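Local coordinates for protein intramolecular trans-sialidase (Macrobdella decora, PDB 3SLI) that probably cleaves sialic acid from sialoglycoconjugates by intramolecular trans-sialylation, releasing it as 2,7-anhydro-Neu5Ac, at residues L83-D95 / A134-T148. Residues are numbered along the deposited sequence; the frame is centred on the assembly and turned at random.
Sequences LRNTDGVFNYTLD and ATLDKDAFKFISDIT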
# COMPACT_ATOMS: atom_id res chain seq x y z
N LEU A 83 -30.33 0.89 -5.05
CA LEU A 83 -31.54 1.40 -5.72
C LEU A 83 -32.35 0.13 -5.93
O LEU A 83 -32.00 -0.70 -6.79
CB LEU A 83 -31.16 2.02 -7.06
CG LEU A 83 -31.91 3.23 -7.61
CD1 LEU A 83 -31.71 3.24 -9.12
CD2 LEU A 83 -33.40 3.24 -7.24
N ARG A 84 -33.44 -0.01 -5.18
CA ARG A 84 -34.24 -1.23 -5.20
C ARG A 84 -35.76 -1.09 -5.35
O ARG A 84 -36.36 -0.15 -4.83
CB ARG A 84 -34.00 -1.98 -3.89
CG ARG A 84 -32.54 -2.21 -3.55
CD ARG A 84 -32.33 -3.68 -3.27
NE ARG A 84 -32.38 -3.98 -1.86
CZ ARG A 84 -32.61 -5.19 -1.35
NH1 ARG A 84 -32.85 -6.24 -2.13
NH2 ARG A 84 -32.50 -5.37 -0.05
N ASN A 85 -36.36 -2.08 -5.99
CA ASN A 85 -37.82 -2.15 -6.14
C ASN A 85 -38.14 -3.65 -6.23
O ASN A 85 -38.99 -4.06 -7.00
CB ASN A 85 -38.30 -1.44 -7.40
CG ASN A 85 -39.80 -1.22 -7.39
OD1 ASN A 85 -40.46 -1.24 -8.43
ND2 ASN A 85 -40.35 -1.00 -6.20
N THR A 86 -37.48 -4.41 -5.36
CA THR A 86 -37.51 -5.88 -5.27
C THR A 86 -36.59 -6.43 -6.36
O THR A 86 -36.47 -5.85 -7.46
CB THR A 86 -38.92 -6.56 -5.31
OG1 THR A 86 -39.45 -6.56 -6.64
CG2 THR A 86 -39.87 -5.88 -4.35
N ASP A 87 -35.90 -7.51 -6.03
CA ASP A 87 -34.94 -8.12 -6.94
C ASP A 87 -35.45 -8.53 -8.31
O ASP A 87 -34.68 -8.56 -9.27
CB ASP A 87 -34.24 -9.29 -6.23
CG ASP A 87 -33.49 -8.85 -4.98
OD1 ASP A 87 -33.31 -7.63 -4.75
OD2 ASP A 87 -33.08 -9.73 -4.22
N GLY A 88 -36.75 -8.81 -8.40
CA GLY A 88 -37.34 -9.18 -9.68
C GLY A 88 -37.50 -7.99 -10.63
O GLY A 88 -37.55 -8.18 -11.85
N VAL A 89 -37.60 -6.78 -10.08
CA VAL A 89 -37.75 -5.57 -10.89
C VAL A 89 -36.36 -4.92 -11.11
O VAL A 89 -35.96 -4.68 -12.25
CB VAL A 89 -38.75 -4.58 -10.24
CG1 VAL A 89 -38.95 -3.35 -11.13
CG2 VAL A 89 -40.10 -5.29 -10.02
N PHE A 90 -35.65 -4.62 -10.02
CA PHE A 90 -34.28 -4.10 -10.09
C PHE A 90 -33.62 -3.98 -8.73
O PHE A 90 -34.28 -3.78 -7.70
CB PHE A 90 -34.15 -2.79 -10.91
CG PHE A 90 -34.88 -1.60 -10.33
CD1 PHE A 90 -34.40 -0.93 -9.20
CD2 PHE A 90 -36.05 -1.12 -10.94
CE1 PHE A 90 -35.06 0.18 -8.68
CE2 PHE A 90 -36.72 -0.01 -10.43
CZ PHE A 90 -36.22 0.65 -9.30
N ASN A 91 -32.30 -4.17 -8.73
CA ASN A 91 -31.48 -4.08 -7.54
C ASN A 91 -30.12 -3.61 -8.03
O ASN A 91 -29.27 -4.41 -8.43
CB ASN A 91 -31.38 -5.45 -6.86
CG ASN A 91 -30.41 -5.46 -5.70
OD1 ASN A 91 -30.16 -4.43 -5.06
ND2 ASN A 91 -29.84 -6.61 -5.42
N TYR A 92 -29.97 -2.29 -8.11
CA TYR A 92 -28.75 -1.65 -8.58
C TYR A 92 -27.90 -1.23 -7.39
O TYR A 92 -28.37 -0.52 -6.50
CB TYR A 92 -29.09 -0.41 -9.41
CG TYR A 92 -29.75 -0.67 -10.75
CD1 TYR A 92 -30.06 -1.96 -11.18
CD2 TYR A 92 -30.04 0.40 -11.61
CE1 TYR A 92 -30.65 -2.20 -12.43
CE2 TYR A 92 -30.63 0.17 -12.87
CZ TYR A 92 -30.92 -1.12 -13.26
OH TYR A 92 -31.48 -1.34 -14.50
N THR A 93 -26.65 -1.66 -7.37
CA THR A 93 -25.76 -1.33 -6.25
C THR A 93 -24.43 -0.81 -6.77
O THR A 93 -24.00 -1.17 -7.87
CB THR A 93 -25.52 -2.56 -5.34
OG1 THR A 93 -24.94 -3.61 -6.11
CG2 THR A 93 -26.84 -3.06 -4.73
N LEU A 94 -23.78 0.03 -5.97
CA LEU A 94 -22.49 0.62 -6.30
C LEU A 94 -21.84 1.04 -4.98
O LEU A 94 -22.50 1.67 -4.14
CB LEU A 94 -22.66 1.85 -7.19
CG LEU A 94 -21.37 2.56 -7.61
CD1 LEU A 94 -20.50 1.59 -8.42
CD2 LEU A 94 -21.69 3.81 -8.41
N ASP A 95 -20.58 0.69 -4.79
CA ASP A 95 -19.87 1.03 -3.56
C ASP A 95 -18.36 1.02 -3.76
O ASP A 95 -17.87 0.60 -4.81
CB ASP A 95 -20.25 0.04 -2.44
CG ASP A 95 -19.65 -1.35 -2.66
OD1 ASP A 95 -20.24 -2.15 -3.42
OD2 ASP A 95 -18.57 -1.63 -2.09
N ALA A 134 -16.56 5.69 -7.68
CA ALA A 134 -17.03 4.58 -8.50
C ALA A 134 -18.08 5.04 -9.50
O ALA A 134 -18.71 6.08 -9.33
CB ALA A 134 -17.59 3.48 -7.60
N THR A 135 -18.29 4.21 -10.52
CA THR A 135 -19.23 4.50 -11.58
C THR A 135 -20.02 3.24 -11.93
O THR A 135 -19.46 2.13 -11.96
CB THR A 135 -18.48 4.97 -12.84
OG1 THR A 135 -17.70 6.13 -12.52
CG2 THR A 135 -19.44 5.31 -13.97
N LEU A 136 -21.32 3.40 -12.14
CA LEU A 136 -22.19 2.29 -12.52
C LEU A 136 -22.91 2.69 -13.80
O LEU A 136 -23.46 3.79 -13.88
CB LEU A 136 -23.22 1.98 -11.42
CG LEU A 136 -24.27 0.91 -11.74
CD1 LEU A 136 -23.62 -0.45 -11.90
CD2 LEU A 136 -25.32 0.86 -10.64
N ASP A 137 -22.82 1.84 -14.81
CA ASP A 137 -23.48 2.09 -16.10
C ASP A 137 -24.61 1.08 -16.27
O ASP A 137 -24.43 -0.11 -16.00
CB ASP A 137 -22.48 1.97 -17.25
CG ASP A 137 -21.40 3.02 -17.20
OD1 ASP A 137 -21.74 4.22 -17.15
OD2 ASP A 137 -20.21 2.67 -17.19
N LYS A 138 -25.77 1.56 -16.71
CA LYS A 138 -26.93 0.70 -16.92
C LYS A 138 -27.70 1.13 -18.17
O LYS A 138 -27.98 2.31 -18.35
CB LYS A 138 -27.86 0.77 -15.71
CG LYS A 138 -27.35 0.10 -14.45
CD LYS A 138 -27.39 -1.41 -14.59
CE LYS A 138 -27.04 -2.07 -13.27
NZ LYS A 138 -27.05 -3.55 -13.43
N ASP A 139 -28.04 0.18 -19.03
CA ASP A 139 -28.81 0.49 -20.23
C ASP A 139 -30.23 0.87 -19.80
O ASP A 139 -30.83 1.79 -20.35
CB ASP A 139 -28.83 -0.69 -21.20
CG ASP A 139 -27.49 -0.90 -21.90
OD1 ASP A 139 -26.87 0.10 -22.34
OD2 ASP A 139 -27.06 -2.07 -22.02
N ALA A 140 -30.76 0.15 -18.82
CA ALA A 140 -32.09 0.45 -18.31
C ALA A 140 -31.91 1.35 -17.08
O ALA A 140 -31.78 0.87 -15.96
CB ALA A 140 -32.82 -0.84 -17.94
N PHE A 141 -31.81 2.65 -17.32
CA PHE A 141 -31.62 3.60 -16.24
C PHE A 141 -32.86 3.67 -15.34
O PHE A 141 -34.00 3.75 -15.83
CB PHE A 141 -31.27 4.98 -16.79
CG PHE A 141 -30.98 6.01 -15.72
CD1 PHE A 141 -29.72 6.08 -15.14
CD2 PHE A 141 -31.98 6.88 -15.28
CE1 PHE A 141 -29.46 7.01 -14.14
CE2 PHE A 141 -31.72 7.81 -14.28
CZ PHE A 141 -30.46 7.88 -13.71
N LYS A 142 -32.64 3.66 -14.03
CA LYS A 142 -33.73 3.72 -13.06
C LYS A 142 -33.44 4.74 -11.96
O LYS A 142 -32.27 5.08 -11.71
CB LYS A 142 -33.93 2.35 -12.39
CG LYS A 142 -34.18 1.17 -13.31
CD LYS A 142 -35.53 1.27 -13.98
CE LYS A 142 -35.74 0.11 -14.94
NZ LYS A 142 -37.07 0.20 -15.60
N PHE A 143 -34.48 5.26 -11.34
CA PHE A 143 -34.31 6.16 -10.21
C PHE A 143 -35.53 6.12 -9.30
O PHE A 143 -36.35 5.20 -9.40
CB PHE A 143 -33.90 7.59 -10.60
CG PHE A 143 -33.09 8.28 -9.53
CD1 PHE A 143 -31.99 7.62 -8.95
CD2 PHE A 143 -33.44 9.53 -9.06
CE1 PHE A 143 -31.28 8.21 -7.90
CE2 PHE A 143 -32.73 10.14 -8.01
CZ PHE A 143 -31.64 9.48 -7.43
N ILE A 144 -35.66 7.08 -8.40
CA ILE A 144 -36.75 7.09 -7.43
C ILE A 144 -38.15 6.97 -8.06
O ILE A 144 -39.02 6.30 -7.50
CB ILE A 144 -36.62 8.31 -6.49
CG1 ILE A 144 -35.28 8.22 -5.74
CG2 ILE A 144 -37.79 8.36 -5.51
CD1 ILE A 144 -34.96 9.41 -4.87
N SER A 145 -38.33 7.54 -9.24
CA SER A 145 -39.60 7.48 -9.95
C SER A 145 -40.01 6.04 -10.30
O SER A 145 -41.18 5.77 -10.56
CB SER A 145 -39.53 8.31 -11.23
OG SER A 145 -38.40 7.93 -12.01
N ASP A 146 -39.03 5.13 -10.29
CA ASP A 146 -39.27 3.73 -10.63
C ASP A 146 -39.55 2.82 -9.44
O ASP A 146 -39.81 1.63 -9.62
CB ASP A 146 -38.10 3.18 -11.45
CG ASP A 146 -37.91 3.94 -12.75
OD1 ASP A 146 -38.81 3.93 -13.61
OD2 ASP A 146 -36.84 4.55 -12.92
N ILE A 147 -39.45 3.35 -8.23
CA ILE A 147 -39.74 2.57 -7.03
C ILE A 147 -41.26 2.62 -6.80
O ILE A 147 -41.87 3.69 -6.90
CB ILE A 147 -39.01 3.14 -5.80
CG1 ILE A 147 -37.49 3.11 -6.03
CG2 ILE A 147 -39.38 2.34 -4.54
CD1 ILE A 147 -36.69 3.73 -4.90
N THR A 148 -41.85 1.48 -6.50
CA THR A 148 -43.29 1.37 -6.27
C THR A 148 -43.75 1.72 -4.86
O THR A 148 -43.28 1.14 -3.87
CB THR A 148 -43.80 -0.04 -6.63
OG1 THR A 148 -43.37 -0.37 -7.95
CG2 THR A 148 -45.33 -0.10 -6.56
O HOH W 1 -28.16 -5.03 -11.27
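Tyr92 OH donates to Ala140 O over 2.7 Å, in the plane of that carbonyl, and so ties the edge strand of one sheet to the loop that leaves strand 131-137. Lys138 illustrates how a long side chain can serve an aromatic ring and a polar group at once. Bent at its second torsion (chi2 -73°) and extended beyond it, the chain lies across one face of the Tyr92 ring, and Lys138 CE lies 3.7 Å from the centroid of the Tyr92 ring in a CH-pi contact. Its NZ makes an off-centre cation-pi contact with the same ring and donates to a water, which in turn donates to Asn91 O.

Lys142 likewise lays its methylenes on a ring: Lys142 CG packs over a face of the Phe90 ring, 4.1 Å from the centroid, while Asn85 CB covers the opposite face. At the edge of that ring, Asp146 O comes within 3.6 Å of Phe90 CE2; the Asp146 carboxylate stands nearly perpendicular to the ring. Asp146 OD2 accepts from Phe143 N at 2.9 Å through its anti lone pair, a bond from the last residue of the 3-10 segment 144-146 back to the residue just before it.

Farther along, Leu94 and Leu136 run alongside one another head to tail, Leu94 CD2 against Leu136 CB, and Leu94 CD1 reaches Ala134 CB at 3.6 Å. Strands 91-95 and 134-137 face each other nearly antiparallel, the axes of these short segments 7.0 Å apart at closest approach, in different sheets of the concanavalin-like N-terminal domain: strand 91-96 borders strand 79-85, whereas strand 131-137 pairs with strand 123-128.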